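PDB 3QNK: putative lipoprotein from Bacteroides fragilis, which probably binds glycans at the outer membrane as a SusD-like lipoprotein and may hand them to a partner transporter, although its own substrate is unknown. Local coordinates for residues Glu78-Tyr81 with Val82-Arg85; Lys104-Leu107 with Thr108-His112; Tyr119-Met122 with Val123-Tyr126; Arg178-Lys181 with Gly182-Tyr185; Ala186-Ser189 with Arg190-Tyr194. All coordinates share one frame; numbering follows the deposited sequence.

Contact 1: Glu78-Tyr81 with Val82-Arg85. With ACT (acetate ion), chain I.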
loop_
_atom_site.group_PDB
_atom_site.type_symbol
_atom_site.label_atom_id
_atom_site.label_comp_id
_atom_site.label_asym_id
_atom_site.label_seq_id
_atom_site.Cartn_x
_atom_site.Cartn_y
_atom_site.Cartn_z
ATOM N N GLU B 78 -2.296 8.189 1.537
ATOM C CA GLU B 78 -2.632 6.876 2.083
ATOM C C GLU B 78 -1.599 6.367 3.116
ATOM O O GLU B 78 -1.964 6.024 4.255
ATOM C CB GLU B 78 -2.718 5.869 0.930
ATOM C CG GLU B 78 -3.312 4.518 1.302
ATOM C CD GLU B 78 -3.316 3.468 0.208
ATOM O OE1 GLU B 78 -3.255 3.835 -0.989
ATOM O OE2 GLU B 78 -3.418 2.270 0.556
ATOM N N ASP B 79 -0.320 6.333 2.705
ATOM C CA ASP B 79 0.774 5.798 3.485
ATOM C C ASP B 79 1.185 6.629 4.697
ATOM O O ASP B 79 1.502 6.067 5.753
ATOM C CB ASP B 79 2.001 5.609 2.571
ATOM C CG ASP B 79 1.876 4.564 1.463
ATOM O OD1 ASP B 79 0.940 3.731 1.525
ATOM O OD2 ASP B 79 2.724 4.571 0.542
ATOM N N TYR B 80 1.250 7.928 4.540
ATOM C CA TYR B 80 1.777 8.802 5.562
ATOM C C TYR B 80 0.815 9.017 6.734
ATOM O O TYR B 80 1.285 9.260 7.842
ATOM C CB TYR B 80 2.258 10.110 4.926
ATOM C CG TYR B 80 3.656 9.939 4.378
ATOM C CD1 TYR B 80 3.899 9.129 3.271
ATOM C CD2 TYR B 80 4.755 10.442 5.060
ATOM C CE1 TYR B 80 5.194 8.897 2.810
ATOM C CE2 TYR B 80 6.054 10.192 4.625
ATOM C CZ TYR B 80 6.269 9.435 3.489
ATOM O OH TYR B 80 7.555 9.211 3.056
ATOM N N TYR B 81 -0.509 8.812 6.539
ATOM C CA TYR B 81 -1.439 8.904 7.671
ATOM C C TYR B 81 -1.284 7.700 8.582
ATOM O O TYR B 81 -1.459 7.842 9.794
ATOM C CB TYR B 81 -2.885 9.105 7.217
ATOM C CG TYR B 81 -3.195 10.563 6.970
ATOM C CD1 TYR B 81 -3.133 11.495 8.004
ATOM C CD2 TYR B 81 -3.514 11.023 5.695
ATOM C CE1 TYR B 81 -3.377 12.849 7.778
ATOM C CE2 TYR B 81 -3.773 12.378 5.453
ATOM C CZ TYR B 81 -3.699 13.287 6.500
ATOM O OH TYR B 81 -3.959 14.616 6.276
ATOM N N VAL B 82 -0.851 6.554 8.026
ATOM C CA VAL B 82 -0.566 5.315 8.793
ATOM C C VAL B 82 0.625 5.596 9.711
ATOM O O VAL B 82 0.584 5.277 10.904
ATOM C CB VAL B 82 -0.297 4.102 7.855
ATOM C CG1 VAL B 82 0.145 2.879 8.639
ATOM C CG2 VAL B 82 -1.514 3.761 7.008
ATOM N N LYS B 83 1.678 6.244 9.145
ATOM C CA LYS B 83 2.920 6.632 9.825
ATOM C C LYS B 83 2.605 7.586 10.952
ATOM O O LYS B 83 3.092 7.412 12.073
ATOM C CB LYS B 83 3.916 7.273 8.837
ATOM C CG LYS B 83 4.306 6.381 7.683
ATOM C CD LYS B 83 5.348 7.085 6.823
ATOM C CE LYS B 83 5.454 6.457 5.460
ATOM N NZ LYS B 83 6.119 5.110 5.479
ATOM N N VAL B 84 1.746 8.578 10.659
ATOM C CA VAL B 84 1.310 9.579 11.631
ATOM C C VAL B 84 0.509 8.875 12.727
ATOM O O VAL B 84 0.745 9.160 13.898
ATOM C CB VAL B 84 0.534 10.739 10.967
ATOM C CG1 VAL B 84 -0.216 11.567 12.005
ATOM C CG2 VAL B 84 1.473 11.628 10.158
ATOM N N ARG B 85 -0.375 7.915 12.362
ATOM C CA ARG B 85 -1.171 7.170 13.350
ATOM C C ARG B 85 -0.249 6.502 14.393
ATOM O O ARG B 85 -0.523 6.603 15.592
ATOM C CB ARG B 85 -2.080 6.144 12.672
ATOM C CG ARG B 85 -3.047 5.443 13.634
ATOM C CD ARG B 85 -3.909 4.400 12.942
ATOM N NE ARG B 85 -4.955 3.908 13.834
ATOM C CZ ARG B 85 -4.898 2.756 14.491
ATOM N NH1 ARG B 85 -3.848 1.962 14.356
ATOM N NH2 ARG B 85 -5.889 2.393 15.297
HETATM C C ACT I . 10.901 11.215 4.032
HETATM O O ACT I . 11.919 10.858 3.369
HETATM O OXT ACT I . 9.980 10.341 4.484
HETATM C CH3 ACT I . 10.943 12.732 4.259
#

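Contact 2: Lys104-Leu107 with Thr108-His112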
loop_
_atom_site.group_PDB
_atom_site.type_symbol
_atom_site.label_atom_id
_atom_site.label_comp_id
_atom_site.label_asym_id
_atom_site.label_seq_id
_atom_site.Cartn_x
_atom_site.Cartn_y
_atom_site.Cartn_z
ATOM N N LYS B 104 12.598 8.918 28.470
ATOM C CA LYS B 104 11.234 9.139 27.995
ATOM C C LYS B 104 11.156 10.458 27.225
ATOM O O LYS B 104 10.592 10.476 26.134
ATOM C CB LYS B 104 10.259 9.132 29.176
ATOM C CG LYS B 104 8.937 8.460 28.875
ATOM C CD LYS B 104 8.233 7.968 30.145
ATOM C CE LYS B 104 7.220 8.956 30.668
ATOM N NZ LYS B 104 6.263 8.307 31.601
ATOM N N SER B 105 11.787 11.533 27.755
ATOM C CA SER B 105 11.834 12.860 27.128
ATOM C C SER B 105 12.560 12.825 25.786
ATOM O O SER B 105 12.013 13.323 24.806
ATOM C CB SER B 105 12.496 13.880 28.045
ATOM O OG SER B 105 12.515 15.161 27.432
ATOM N N ARG B 106 13.775 12.240 25.739
ATOM C CA ARG B 106 14.595 12.121 24.529
ATOM C C ARG B 106 13.803 11.323 23.456
ATOM O O ARG B 106 13.681 11.813 22.332
ATOM C CB ARG B 106 15.975 11.487 24.870
ATOM C CG ARG B 106 16.847 11.021 23.681
ATOM C CD ARG B 106 16.724 9.505 23.518
ATOM N NE ARG B 106 17.991 8.776 23.395
ATOM C CZ ARG B 106 18.773 8.432 24.417
ATOM N NH1 ARG B 106 18.472 8.817 25.653
ATOM N NH2 ARG B 106 19.879 7.734 24.206
ATOM N N LEU B 107 13.201 10.153 23.820
ATOM C CA LEU B 107 12.403 9.348 22.880
ATOM C C LEU B 107 11.221 10.139 22.343
ATOM O O LEU B 107 10.984 10.108 21.136
ATOM C CB LEU B 107 11.897 8.041 23.499
ATOM C CG LEU B 107 12.927 6.984 23.892
ATOM C CD1 LEU B 107 12.271 5.851 24.683
ATOM C CD2 LEU B 107 13.681 6.445 22.684
ATOM N N THR B 108 10.501 10.876 23.220
ATOM C CA THR B 108 9.356 11.711 22.817
ATOM C C THR B 108 9.813 12.746 21.771
ATOM O O THR B 108 9.106 12.964 20.797
ATOM C CB THR B 108 8.688 12.354 24.033
ATOM O OG1 THR B 108 8.389 11.327 24.975
ATOM C CG2 THR B 108 7.405 13.083 23.683
ATOM N N GLY B 109 11.004 13.314 21.961
ATOM C CA GLY B 109 11.608 14.271 21.044
ATOM C C GLY B 109 11.818 13.678 19.670
ATOM O O GLY B 109 11.520 14.328 18.673
ATOM N N GLU B 110 12.257 12.410 19.610
ATOM C CA GLU B 110 12.496 11.674 18.370
ATOM C C GLU B 110 11.191 11.465 17.619
ATOM O O GLU B 110 11.164 11.639 16.402
ATOM C CB GLU B 110 13.184 10.324 18.637
ATOM C CG GLU B 110 14.440 10.391 19.498
ATOM C CD GLU B 110 15.302 9.145 19.502
ATOM O OE1 GLU B 110 15.703 8.710 18.403
ATOM O OE2 GLU B 110 15.644 8.645 20.597
ATOM N N VAL B 111 10.097 11.172 18.335
ATOM C CA VAL B 111 8.771 10.976 17.742
ATOM C C VAL B 111 8.218 12.325 17.249
ATOM O O VAL B 111 7.578 12.347 16.187
ATOM C CB VAL B 111 7.808 10.247 18.706
ATOM C CG1 VAL B 111 6.500 9.903 18.012
ATOM C CG2 VAL B 111 8.455 8.968 19.240
ATOM N N HIS B 112 8.530 13.449 17.955
ATOM C CA HIS B 112 8.123 14.792 17.506
ATOM C C HIS B 112 8.773 15.106 16.168
ATOM O O HIS B 112 8.100 15.613 15.261
ATOM C CB HIS B 112 8.480 15.888 18.520
ATOM C CG HIS B 112 7.479 16.018 19.621
ATOM N ND1 HIS B 112 6.205 16.524 19.384
ATOM C CD2 HIS B 112 7.577 15.658 20.925
ATOM C CE1 HIS B 112 5.575 16.455 20.549
ATOM N NE2 HIS B 112 6.362 15.942 21.506
#

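Contact 3: Tyr119-Met122 with Val123-Tyr126. With PO4 (phosphate ion), chain F.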
loop_
_atom_site.group_PDB
_atom_site.type_symbol
_atom_site.label_atom_id
_atom_site.label_comp_id
_atom_site.label_asym_id
_atom_site.label_seq_id
_atom_site.Cartn_x
_atom_site.Cartn_y
_atom_site.Cartn_z
ATOM N N TYR B 119 4.432 14.649 8.316
ATOM C CA TYR B 119 3.473 15.661 7.897
ATOM C C TYR B 119 4.070 16.580 6.837
ATOM O O TYR B 119 3.356 16.963 5.900
ATOM C CB TYR B 119 2.966 16.482 9.068
ATOM C CG TYR B 119 1.664 15.969 9.660
ATOM C CD1 TYR B 119 0.479 15.998 8.925
ATOM C CD2 TYR B 119 1.602 15.517 10.975
ATOM C CE1 TYR B 119 -0.717 15.530 9.464
ATOM C CE2 TYR B 119 0.407 15.063 11.526
ATOM C CZ TYR B 119 -0.741 15.052 10.761
ATOM O OH TYR B 119 -1.905 14.600 11.312
ATOM N N PHE B 120 5.383 16.899 6.939
ATOM C CA PHE B 120 6.045 17.750 5.946
ATOM C C PHE B 120 6.034 17.091 4.579
ATOM O O PHE B 120 5.817 17.796 3.614
ATOM C CB PHE B 120 7.477 18.107 6.357
ATOM C CG PHE B 120 8.195 19.094 5.454
ATOM C CD1 PHE B 120 7.565 20.260 5.022
ATOM C CD2 PHE B 120 9.529 18.895 5.100
ATOM C CE1 PHE B 120 8.246 21.179 4.206
ATOM C CE2 PHE B 120 10.208 19.829 4.304
ATOM C CZ PHE B 120 9.564 20.956 3.863
ATOM N N GLU B 121 6.198 15.752 4.486
ATOM C CA GLU B 121 6.122 15.036 3.200
ATOM C C GLU B 121 4.760 15.195 2.539
ATOM O O GLU B 121 4.674 15.274 1.308
ATOM C CB GLU B 121 6.421 13.546 3.337
ATOM C CG GLU B 121 7.846 13.195 2.957
ATOM C CD GLU B 121 8.369 13.693 1.621
ATOM O OE1 GLU B 121 7.703 13.430 0.597
ATOM O OE2 GLU B 121 9.455 14.320 1.593
HETATM N N MSE B 122 3.702 15.265 3.350
HETATM C CA MSE B 122 2.347 15.449 2.857
HETATM C C MSE B 122 2.107 16.900 2.481
HETATM O O MSE B 122 1.640 17.171 1.374
HETATM C CB MSE B 122 1.330 14.990 3.909
HETATM C CG MSE B 122 1.340 13.480 4.117
HETATM SE SE MSE B 122 -0.173 12.910 5.143
HETATM C CE MSE B 122 0.521 13.151 6.814
ATOM N N VAL B 123 2.428 17.833 3.389
ATOM C CA VAL B 123 2.203 19.269 3.197
ATOM C C VAL B 123 2.952 19.795 1.980
ATOM O O VAL B 123 2.341 20.527 1.195
ATOM C CB VAL B 123 2.508 20.088 4.481
ATOM C CG1 VAL B 123 2.390 21.589 4.239
ATOM C CG2 VAL B 123 1.564 19.670 5.594
ATOM N N LYS B 124 4.231 19.392 1.770
ATOM C CA LYS B 124 5.012 19.862 0.608
ATOM C C LYS B 124 4.350 19.427 -0.743
ATOM O O LYS B 124 4.612 20.045 -1.766
ATOM C CB LYS B 124 6.506 19.457 0.685
ATOM C CG LYS B 124 6.790 17.960 0.639
ATOM C CD LYS B 124 8.289 17.666 0.427
ATOM C CE LYS B 124 9.135 17.623 1.678
ATOM N NZ LYS B 124 10.569 17.963 1.381
ATOM N N ARG B 125 3.442 18.451 -0.721
ATOM C CA ARG B 125 2.770 17.902 -1.888
ATOM C C ARG B 125 1.369 18.449 -2.066
ATOM O O ARG B 125 1.099 19.112 -3.067
ATOM C CB ARG B 125 2.708 16.361 -1.799
ATOM C CG ARG B 125 4.035 15.657 -2.005
ATOM C CD ARG B 125 3.867 14.180 -1.772
ATOM N NE ARG B 125 4.549 13.342 -2.766
ATOM C CZ ARG B 125 5.798 12.909 -2.634
ATOM N NH1 ARG B 125 6.521 13.266 -1.587
ATOM N NH2 ARG B 125 6.341 12.132 -3.559
ATOM N N TYR B 126 0.474 18.164 -1.098
ATOM C CA TYR B 126 -0.948 18.528 -1.149
ATOM C C TYR B 126 -1.282 19.933 -0.594
ATOM O O TYR B 126 -2.360 20.445 -0.896
ATOM C CB TYR B 126 -1.777 17.481 -0.374
ATOM C CG TYR B 126 -1.467 16.039 -0.739
ATOM C CD1 TYR B 126 -2.059 15.436 -1.845
ATOM C CD2 TYR B 126 -0.599 15.273 0.033
ATOM C CE1 TYR B 126 -1.778 14.113 -2.186
ATOM C CE2 TYR B 126 -0.325 13.945 -0.291
ATOM C CZ TYR B 126 -0.911 13.372 -1.405
ATOM O OH TYR B 126 -0.661 12.059 -1.712
HETATM P P PO4 F . 9.228 9.879 -0.637
HETATM O O1 PO4 F . 8.619 10.911 -1.718
HETATM O O2 PO4 F . 8.176 8.680 -0.284
HETATM O O3 PO4 F . 10.753 9.474 -1.046
HETATM O O4 PO4 F . 9.452 10.647 0.725
#

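Contact 4: Arg178-Lys181 with Gly182-Tyr185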
loop_
_atom_site.group_PDB
_atom_site.type_symbol
_atom_site.label_atom_id
_atom_site.label_comp_id
_atom_site.label_asym_id
_atom_site.label_seq_id
_atom_site.Cartn_x
_atom_site.Cartn_y
_atom_site.Cartn_z
ATOM N N ARG B 178 20.256 8.233 15.085
ATOM C CA ARG B 178 19.042 8.817 15.661
ATOM C C ARG B 178 18.920 10.323 15.272
ATOM O O ARG B 178 19.865 10.914 14.743
ATOM C CB ARG B 178 19.065 8.643 17.209
ATOM C CG ARG B 178 18.839 7.212 17.752
ATOM C CD ARG B 178 18.448 7.209 19.253
ATOM N NE ARG B 178 18.310 5.872 19.864
ATOM C CZ ARG B 178 17.217 5.095 19.814
ATOM N NH1 ARG B 178 16.135 5.491 19.151
ATOM N NH2 ARG B 178 17.215 3.907 20.405
ATOM N N ALA B 179 17.766 10.936 15.537
ATOM C CA ALA B 179 17.557 12.359 15.300
ATOM C C ALA B 179 18.258 13.190 16.382
ATOM O O ALA B 179 18.131 12.902 17.572
ATOM C CB ALA B 179 16.076 12.658 15.298
ATOM N N THR B 180 18.989 14.225 15.973
ATOM C CA THR B 180 19.698 15.131 16.893
ATOM C C THR B 180 19.002 16.473 16.976
ATOM O O THR B 180 18.063 16.733 16.208
ATOM C CB THR B 180 21.142 15.338 16.412
ATOM O OG1 THR B 180 21.162 15.724 15.012
ATOM C CG2 THR B 180 22.013 14.108 16.673
ATOM N N LYS B 181 19.483 17.342 17.881
ATOM C CA LYS B 181 19.011 18.712 18.049
ATOM C C LYS B 181 19.232 19.444 16.705
ATOM O O LYS B 181 18.325 20.106 16.198
ATOM C CB LYS B 181 19.787 19.350 19.209
ATOM C CG LYS B 181 19.274 20.662 19.770
ATOM C CD LYS B 181 20.247 21.138 20.860
ATOM C CE LYS B 181 19.573 21.802 22.039
ATOM N NZ LYS B 181 18.678 20.884 22.818
ATOM N N GLY B 182 20.390 19.191 16.094
ATOM C CA GLY B 182 20.785 19.720 14.798
ATOM C C GLY B 182 19.863 19.304 13.684
ATOM O O GLY B 182 19.463 20.147 12.876
ATOM N N ALA B 183 19.485 18.008 13.636
ATOM C CA ALA B 183 18.558 17.515 12.617
ATOM C C ALA B 183 17.224 18.256 12.712
ATOM O O ALA B 183 16.694 18.690 11.689
ATOM C CB ALA B 183 18.361 16.014 12.765
ATOM N N ALA B 184 16.721 18.471 13.944
ATOM C CA ALA B 184 15.458 19.175 14.177
ATOM C C ALA B 184 15.553 20.633 13.709
ATOM O O ALA B 184 14.666 21.085 12.990
ATOM C CB ALA B 184 15.075 19.105 15.639
ATOM N N TYR B 185 16.648 21.346 14.056
ATOM C CA TYR B 185 16.841 22.732 13.635
ATOM C C TYR B 185 17.006 22.818 12.126
ATOM O O TYR B 185 16.420 23.711 11.497
ATOM C CB TYR B 185 18.042 23.370 14.345
ATOM C CG TYR B 185 17.714 24.004 15.682
ATOM C CD1 TYR B 185 16.894 25.128 15.763
ATOM C CD2 TYR B 185 18.303 23.538 16.862
ATOM C CE1 TYR B 185 16.593 25.715 16.993
ATOM C CE2 TYR B 185 18.044 24.145 18.095
ATOM C CZ TYR B 185 17.189 25.235 18.155
ATOM O OH TYR B 185 16.920 25.829 19.370
#

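Contact 5: Ala186-Ser189 with Arg190-Tyr194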
loop_
_atom_site.group_PDB
_atom_site.type_symbol
_atom_site.label_atom_id
_atom_site.label_comp_id
_atom_site.label_asym_id
_atom_site.label_seq_id
_atom_site.Cartn_x
_atom_site.Cartn_y
_atom_site.Cartn_z
ATOM N N ALA B 186 17.778 21.881 11.538
ATOM C CA ALA B 186 17.990 21.815 10.095
ATOM C C ALA B 186 16.653 21.578 9.358
ATOM O O ALA B 186 16.381 22.294 8.395
ATOM C CB ALA B 186 18.996 20.734 9.753
ATOM N N LEU B 187 15.790 20.658 9.848
ATOM C CA LEU B 187 14.503 20.441 9.193
ATOM C C LEU B 187 13.637 21.670 9.357
ATOM O O LEU B 187 13.017 22.081 8.373
ATOM C CB LEU B 187 13.767 19.171 9.679
ATOM C CG LEU B 187 12.509 18.706 8.862
ATOM C CD1 LEU B 187 12.817 18.501 7.398
ATOM C CD2 LEU B 187 11.900 17.439 9.433
ATOM N N LYS B 188 13.673 22.310 10.547
ATOM C CA LYS B 188 12.920 23.519 10.873
ATOM C C LYS B 188 13.215 24.606 9.851
ATOM O O LYS B 188 12.269 25.142 9.267
ATOM C CB LYS B 188 13.240 23.999 12.305
ATOM C CG LYS B 188 12.147 24.805 12.996
ATOM C CD LYS B 188 12.327 24.954 14.512
ATOM C CE LYS B 188 11.847 26.311 15.018
ATOM N NZ LYS B 188 12.938 27.343 15.104
ATOM N N SER B 189 14.519 24.871 9.560
ATOM C CA SER B 189 14.937 25.910 8.598
ATOM C C SER B 189 14.357 25.657 7.192
ATOM O O SER B 189 13.945 26.626 6.551
ATOM C CB SER B 189 16.459 26.034 8.534
ATOM O OG SER B 189 17.105 24.973 7.849
ATOM N N ARG B 190 14.295 24.383 6.716
ATOM C CA ARG B 190 13.723 24.079 5.398
ATOM C C ARG B 190 12.217 24.292 5.396
ATOM O O ARG B 190 11.714 24.955 4.481
ATOM C CB ARG B 190 14.040 22.656 4.965
ATOM C CG ARG B 190 13.736 22.437 3.495
ATOM C CD ARG B 190 13.570 20.973 3.212
ATOM N NE ARG B 190 14.852 20.278 3.282
ATOM C CZ ARG B 190 15.019 18.980 3.063
ATOM N NH1 ARG B 190 13.979 18.209 2.770
ATOM N NH2 ARG B 190 16.229 18.440 3.141
ATOM N N VAL B 191 11.496 23.743 6.435
ATOM C CA VAL B 191 10.043 23.902 6.615
ATOM C C VAL B 191 9.683 25.425 6.664
ATOM O O VAL B 191 8.743 25.857 5.983
ATOM C CB VAL B 191 9.541 23.135 7.856
ATOM C CG1 VAL B 191 8.056 23.353 8.077
ATOM C CG2 VAL B 191 9.815 21.649 7.711
ATOM N N GLU B 192 10.479 26.224 7.390
ATOM C CA GLU B 192 10.298 27.667 7.486
ATOM C C GLU B 192 10.549 28.357 6.138
ATOM O O GLU B 192 9.846 29.305 5.796
ATOM C CB GLU B 192 11.214 28.275 8.563
ATOM C CG GLU B 192 10.852 27.909 10.001
ATOM C CD GLU B 192 11.924 28.147 11.061
ATOM O OE1 GLU B 192 13.126 28.072 10.723
ATOM O OE2 GLU B 192 11.564 28.384 12.239
ATOM N N LEU B 193 11.533 27.873 5.359
ATOM C CA LEU B 193 11.858 28.438 4.050
ATOM C C LEU B 193 10.736 28.148 3.049
ATOM O O LEU B 193 10.353 29.027 2.260
ATOM C CB LEU B 193 13.207 27.884 3.547
ATOM C CG LEU B 193 13.769 28.470 2.240
ATOM C CD1 LEU B 193 14.124 29.948 2.393
ATOM C CD2 LEU B 193 14.958 27.690 1.774
ATOM N N TYR B 194 10.208 26.913 3.093
ATOM C CA TYR B 194 9.098 26.463 2.250
ATOM C C TYR B 194 7.870 27.351 2.487
ATOM O O TYR B 194 7.219 27.689 1.510
ATOM C CB TYR B 194 8.800 24.954 2.481
ATOM C CG TYR B 194 9.692 24.014 1.677
ATOM C CD1 TYR B 194 11.005 24.360 1.362
ATOM C CD2 TYR B 194 9.198 22.819 1.162
ATOM C CE1 TYR B 194 11.802 23.544 0.554
ATOM C CE2 TYR B 194 10.002 21.973 0.375
ATOM C CZ TYR B 194 11.315 22.330 0.098
ATOM O OH TYR B 194 12.153 21.515 -0.628
#

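Contact 1: Glu78-Tyr81 with Val82-Arg85
Tyr80 and Lys83 meet one turn apart on helix 76-93, in the alpha-alpha superhelix of this SusD-like protein, and their side chains form a CH-pi and cation-pi pair. The lysine methylene CE lies over the centre of the Tyr80 ring, 3.6 Å from its centroid and 11° from the ring normal. NZ lies farther off over the same ring, 5.0 Å from the centroid, a distance at which the ammonium probably adds a weaker cation-pi term. Lys83 runs extended through CD and bends only at its last torsion (chi4 -72°), which turns NZ off the line of the chain. That amino group is held chiefly by a salt bridge to Glu30 and a hydrogen bond to Ser32. OXT of an acetate ion, probably taken from the crystallisation liquor, lies at the ring edge, in its plane, and accepts a 3.0 Å hydrogen bond from Tyr80 OH. The helix backbone is joined by Val84 N to Tyr80 O (2.9 Å) and Arg85 N to Tyr81 O (2.8 Å), whereas the bond from Lys83 N to Asp79 O is weak. Tyr81 turns elsewhere, with its OH bonded to Ile130 N and its ring edge-to-face with Trp77. Helix 101-126 packs alongside, its Glu121 and Met122 touching Tyr80 and its Tyr119 touching Val84.

Contact 2: Lys104-Leu107 with Thr108-His112
The guanidinium of Arg106 and the carboxylate of Glu110, one helical turn apart, are flat groups tilted 25° from each other, and Glu110 OE2 comes to the guanidinium at its edge, near its plane. The two side chains lie alongside one another and point the same way. Their charged atoms are nevertheless loosely paired: Arg106 NE to Glu110 OE2 is a long salt bridge of 3.7 Å, and the methylene Arg106 CD is the nearer neighbour of that oxygen. Arg106 has bends at chi2 and chi3, which turn the guanidinium away from the carboxylate and leave NE as its nearest nitrogen; its stronger ionic partner is Glu103. Leu107 CD2 packs 3.6 Å from Glu110 OE2, giving that oxygen an apolar neighbour. The second carboxylate oxygen, OE1, takes a hydrogen bond from Tyr28 and has a long, weak ion pair with Arg178.

Thr108 folds back on the preceding turn, its OG1 lying beside its own backbone N (chi1 -53°). From there the hydroxyl donates to Lys104 O at 2.6 Å, while Thr108 N donates to the same oxygen at 2.9 Å. The two donors reach the carbonyl from opposite faces of its plane, the hydroxyl well above that plane. Lys104 O thus has a hydroxyl partner besides its usual helical amide. The chemistry implies a modest ionic link between neighbouring turns, with Glu110 probably positioned more by Tyr28 than by the long pairing with Arg106.

Contact 3: Tyr119-Met122 with Val123-Tyr126
Met122 O, the carbonyl of a selenomethionine, accepts two amides near the end of helix 101-126: Tyr126 N at 2.9 Å, close to straight on, and Arg125 N at 3.0 Å from above the carbonyl plane. The neighbouring side chains build a salt-bridge network around Glu121. Its OE1 faces Arg125 NH1 at the edge of the guanidinium, although the carboxylate is turned 62° from the guanidinium plane. OE2 serves Lys124 instead, through a long salt bridge of 3.8 Å to NZ, with the methylene CE closer. Lys124 starts with CG wedged between its backbone N and carbonyl carbon (chi1 64°) and bends again at chi3, which brings CE over one face of the Phe120 ring. This CH-pi contact measures 3.8 Å from CE to the centroid and is offset toward the rim. Arg125 also holds a phosphate ion, probably from the crystallisation liquor, through both terminal nitrogens, NH1 and NH2 each donating to O1 at 3.2 Å. Asp74 makes a further salt bridge to NH2, so the guanidinium meets Glu121, Asp74 and the phosphate, anions that probably balance its charge. Tyr126 OH is hydrogen-bonded to Asp73 and to Trp77 N. Such i to i+3 and i to i+4 ion pairs are typical of an alpha-helix, here at the last turn of a helix in the alpha-alpha superhelix.

Contact 4: Arg178-Lys181 with Gly182-Tyr185
Capping opens helix 181-194, where Thr180 occupies the N-cap and its hydroxyl oxygen OG1 accepts from Ala183 N at 3.1 Å with an N-H...O angle of 154°. The torsion that places it is chi1 51°: OG1 is flanked by the backbone N and the carbonyl carbon and so faces the first turn, where the leading amides lack a carbonyl partner within the helix. The same hydroxyl is hydrogen-bonded to Tyr213 OH, which probably helps to fix its rotation.

Backbone bonds carry the helix onward. Ala184 N donates to Thr180 O at 3.2 Å, and Tyr185 N to Lys181 O at 3.0 Å. The capping residue therefore gives both its side-chain oxygen and its carbonyl oxygen to the first turn.

Apolar contacts are lighter: Lys181 and Tyr185 run side by side in the same direction, Lys181 CG reaching Tyr185 CE2 at 4.1 Å. The lysine then bends at chi3 and chi4, and its NZ is hydrogen-bonded to Thr164 O.

Around this helix start, Ala184 packs on Ala163 and Thr164 of helix 149-166, and Ala183 meets Phe113 of helix 101-126. Tyr185 leans on Glu207 and Val208 of helix 198-209, so the first turn of helix 181-194 packs among helices 101-126, 149-166 and 198-209.

Contact 5: Ala186-Ser189 with Arg190-Tyr194
Lys188 and Glu192 form an i to i+4 ion pair on helix 181-194, one of the helices of the alpha-alpha superhelix. Their salt bridge, NZ to OE2, spans 3.3 Å, a weak hydrogen bond within the ion pair. Lys188 bends at chi3 and chi4 (145° and -94°), curling its end toward the acid, so that CE as well as NZ lies beside OE2. Ser204 ties both partners together from helix 198-209, its OG bonding to Lys188 NZ and to Glu192 OE1. The carboxylate is thus engaged at each of its oxygens.

Apolar contact is made on another face by Leu187 and Val191, whose CG and CG2 lie 4.2 Å apart. Both residues reach helix 101-126, Leu187 at Phe113 and Val191 at Phe120. Arg190 leads its guanidinium away from this turn to a salt bridge with Glu393.

Backbone bonds run from Val191 N to Leu187 O (3.0 Å) and from Glu192 N to Lys188 O (2.8 Å). Arg190 N has only a weak bond to Ala186 O. That carbonyl has a second donor: Ser189 (chi1 74°) swings its hydroxyl back along the helix, and Ser189 OG donates to Ala186 O at 2.8 Å.

In the fold
The five contacts come in series along the chain and all fall in the amino-terminal part of the protein. Contact 1 lies on helix 76-93, contacts 2 and 3 share helix 101-126 with centres about 22 Å apart, and contacts 4 and 5 adjoin on helix 181-194. Contacts 1 and 3, about 12 Å between centres, touch where Tyr80 and Tyr81 pack on Met122. Contacts 3 and 5, about 13 Å apart, meet through Phe120 with Tyr194 and Val191. Contact 2 reaches contact 4, about 11 Å away, through the long, weak ion pair of Glu110 with Arg178. Helix 101-126 thus bridges the two other helices, consistent with a superhelical scaffold built by side-by-side packing.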